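Local coordinates for protein putative methyltransferase (Porphyromonas gingivalis, PDB 3LL7) that probably transfers a methyl group to a substrate that has not been identified, at residues A[169-174]-A[186-191]. Sequence-based numbering, arbitrary orientation.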
loop_
_atom_site.group_PDB
_atom_site.type_symbol
_atom_site.label_atom_id
_atom_site.label_comp_id
_atom_site.label_asym_id
_atom_site.label_seq_id
_atom_site.Cartn_x
_atom_site.Cartn_y
_atom_site.Cartn_z
ATOM N N VAL A 169 -14.821 -1.351 2.100
ATOM C CA VAL A 169 -14.623 -2.783 2.217
ATOM C C VAL A 169 -13.170 -3.160 1.894
ATOM O O VAL A 169 -12.581 -2.662 0.937
ATOM C CB VAL A 169 -15.678 -3.564 1.352
ATOM C CG1 VAL A 169 -15.580 -3.193 -0.145
ATOM C CG2 VAL A 169 -15.644 -5.090 1.608
ATOM N N ASP A 170 -12.613 -4.047 2.700
ATOM C CA ASP A 170 -11.249 -4.557 2.493
ATOM C C ASP A 170 -11.343 -6.081 2.528
ATOM O O ASP A 170 -11.203 -6.689 3.590
ATOM C CB ASP A 170 -10.330 -3.980 3.598
ATOM C CG ASP A 170 -8.920 -4.570 3.594
ATOM O OD1 ASP A 170 -8.533 -5.238 2.614
ATOM O OD2 ASP A 170 -8.200 -4.372 4.611
ATOM N N PRO A 171 -11.606 -6.706 1.357
ATOM C CA PRO A 171 -11.887 -8.144 1.340
ATOM C C PRO A 171 -10.658 -8.998 1.634
ATOM O O PRO A 171 -9.521 -8.527 1.506
ATOM C CB PRO A 171 -12.410 -8.408 -0.086
ATOM C CG PRO A 171 -12.099 -7.200 -0.883
ATOM C CD PRO A 171 -11.934 -6.052 0.075
ATOM N N ALA A 172 -10.898 -10.237 2.058
ATOM C CA ALA A 172 -9.840 -11.213 2.265
ATOM C C ALA A 172 -9.792 -12.173 1.068
ATOM O O ALA A 172 -10.721 -12.202 0.244
ATOM C CB ALA A 172 -10.061 -11.969 3.587
ATOM N N ARG A 173 -8.701 -12.933 0.977
ATOM C CA ARG A 173 -8.446 -13.850 -0.133
ATOM C C ARG A 173 -8.966 -15.243 0.222
ATOM O O ARG A 173 -8.541 -15.830 1.220
ATOM C CB ARG A 173 -6.938 -13.892 -0.418
ATOM C CG ARG A 173 -6.515 -14.753 -1.600
ATOM C CD ARG A 173 -5.000 -14.741 -1.778
ATOM N NE ARG A 173 -4.591 -15.528 -2.940
ATOM C CZ ARG A 173 -3.329 -15.724 -3.323
ATOM N NH1 ARG A 173 -2.320 -15.193 -2.641
ATOM N NH2 ARG A 173 -3.075 -16.461 -4.395
ATOM N N ARG A 174 -9.882 -15.773 -0.587
ATOM C CA ARG A 174 -10.499 -17.072 -0.286
ATOM C C ARG A 174 -9.654 -18.260 -0.749
ATOM O O ARG A 174 -9.089 -18.242 -1.844
ATOM C CB ARG A 174 -11.908 -17.136 -0.874
ATOM C CG ARG A 174 -12.533 -18.526 -0.910
ATOM C CD ARG A 174 -13.997 -18.471 -1.351
ATOM N NE ARG A 174 -14.214 -17.564 -2.485
ATOM C CZ ARG A 174 -14.723 -16.337 -2.389
ATOM N NH1 ARG A 174 -15.076 -15.846 -1.206
ATOM N NH2 ARG A 174 -14.873 -15.593 -3.479
ATOM N N ASP A 186 -11.975 -14.067 -6.322
ATOM C CA ASP A 186 -11.563 -14.691 -5.057
ATOM C C ASP A 186 -11.861 -13.834 -3.825
ATOM O O ASP A 186 -11.623 -14.277 -2.697
ATOM C CB ASP A 186 -10.066 -15.028 -5.081
ATOM C CG ASP A 186 -9.674 -15.890 -6.267
ATOM O OD1 ASP A 186 -10.462 -16.780 -6.655
ATOM O OD2 ASP A 186 -8.571 -15.665 -6.810
ATOM N N CYS A 187 -12.376 -12.625 -4.042
ATOM C CA CYS A 187 -12.642 -11.686 -2.944
ATOM C C CYS A 187 -13.719 -12.177 -1.983
ATOM O O CYS A 187 -14.787 -12.630 -2.399
ATOM C CB CYS A 187 -12.994 -10.296 -3.475
ATOM S SG CYS A 187 -11.546 -9.386 -4.071
ATOM N N GLU A 188 -13.405 -12.090 -0.695
ATOM C CA GLU A 188 -14.342 -12.413 0.377
ATOM C C GLU A 188 -14.465 -11.199 1.310
ATOM O O GLU A 188 -13.529 -10.909 2.054
ATOM C CB GLU A 188 -13.829 -13.625 1.160
ATOM C CG GLU A 188 -14.684 -14.007 2.345
ATOM C CD GLU A 188 -15.920 -14.749 1.921
ATOM O OE1 GLU A 188 -15.771 -15.863 1.376
ATOM O OE2 GLU A 188 -17.034 -14.219 2.129
ATOM N N PRO A 189 -15.620 -10.501 1.296
ATOM C CA PRO A 189 -16.876 -10.804 0.579
ATOM C C PRO A 189 -16.779 -10.548 -0.922
ATOM O O PRO A 189 -15.921 -9.769 -1.356
ATOM C CB PRO A 189 -17.861 -9.808 1.183
ATOM C CG PRO A 189 -16.986 -8.643 1.588
ATOM C CD PRO A 189 -15.754 -9.284 2.122
ATOM N N ASP A 190 -17.663 -11.186 -1.694
ATOM C CA ASP A 190 -17.693 -11.018 -3.151
ATOM C C ASP A 190 -18.201 -9.617 -3.481
ATOM O O ASP A 190 -19.289 -9.230 -3.061
ATOM C CB ASP A 190 -18.569 -12.103 -3.797
ATOM C CG ASP A 190 -18.481 -12.121 -5.327
ATOM O OD1 ASP A 190 -17.735 -11.325 -5.932
ATOM O OD2 ASP A 190 -19.196 -12.939 -5.934
ATOM N N LEU A 191 -17.396 -8.856 -4.222
ATOM C CA LEU A 191 -17.668 -7.431 -4.454
ATOM C C LEU A 191 -18.802 -7.147 -5.433
ATOM O O LEU A 191 -19.424 -6.078 -5.394
ATOM C CB LEU A 191 -16.400 -6.711 -4.937
ATOM C CG LEU A 191 -15.200 -6.646 -3.997
ATOM C CD1 LEU A 191 -14.052 -5.923 -4.692
ATOM C CD2 LEU A 191 -15.542 -5.962 -2.670
#
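The Arg174 guanidinium lies across strand 187-188 with one face over the Asp186 peptide, whose O sits 3.6 Å above its plane, displaced toward the group's margin, while the Glu188 carboxylate carbon meets its edge in plane. The two flat groups stand 85° apart, so the salt bridge runs through single atoms, Arg174 NH1 to Glu188 OE1 at 2.7 Å, and its N-H angle of 122° makes it weak as a hydrogen bond. A bend at chi3 (43°) turns the arginine back over the strand, where NH2 donates to Cys187 O at 3.2 Å from above the carbonyl plane; NH1 to the same oxygen and NH2 to Ala185 O add weak bonds.

Beneath, Ala172 and Glu188 form an antiparallel hydrogen-bonded pair (Ala172 N to Glu188 O 2.7 Å, Glu188 N to Ala172 O 2.8 Å). Arg173 and Cys187 follow as a non-hydrogen-bonded pair, and Arg174 N then reaches Asp186 O at 3.1 Å.

Toward the sheet core the contact turns apolar. Pro171 CG approaches Cys187 SG at 3.9 Å and also touches Leu191 CD2, the proline and leucine side chains crossing at about a right angle. Val169 divides its branches, CG2 touching the ring at Pro189 CG and CG1 meeting Leu191 CD2 (3.7 Å). A cis peptide precedes Pro189, and Asp190 then stands at the N-cap of helix 191-198.

Strand 166-173 lies between parallel strands 96-99 and 204-209, an order consistent with the Rossmann-like class I methyltransferase fold, and 187-188 adds a short antiparallel strand at its C-terminal end. Two chemistries thus hold this pair: inward, apolar contacts of buried Val169, Cys187 and Leu191 with two partly exposed prolines; at the exposed end, an ion pair probably moderated by solvent, with Cys187 O helping to fix the guanidinium.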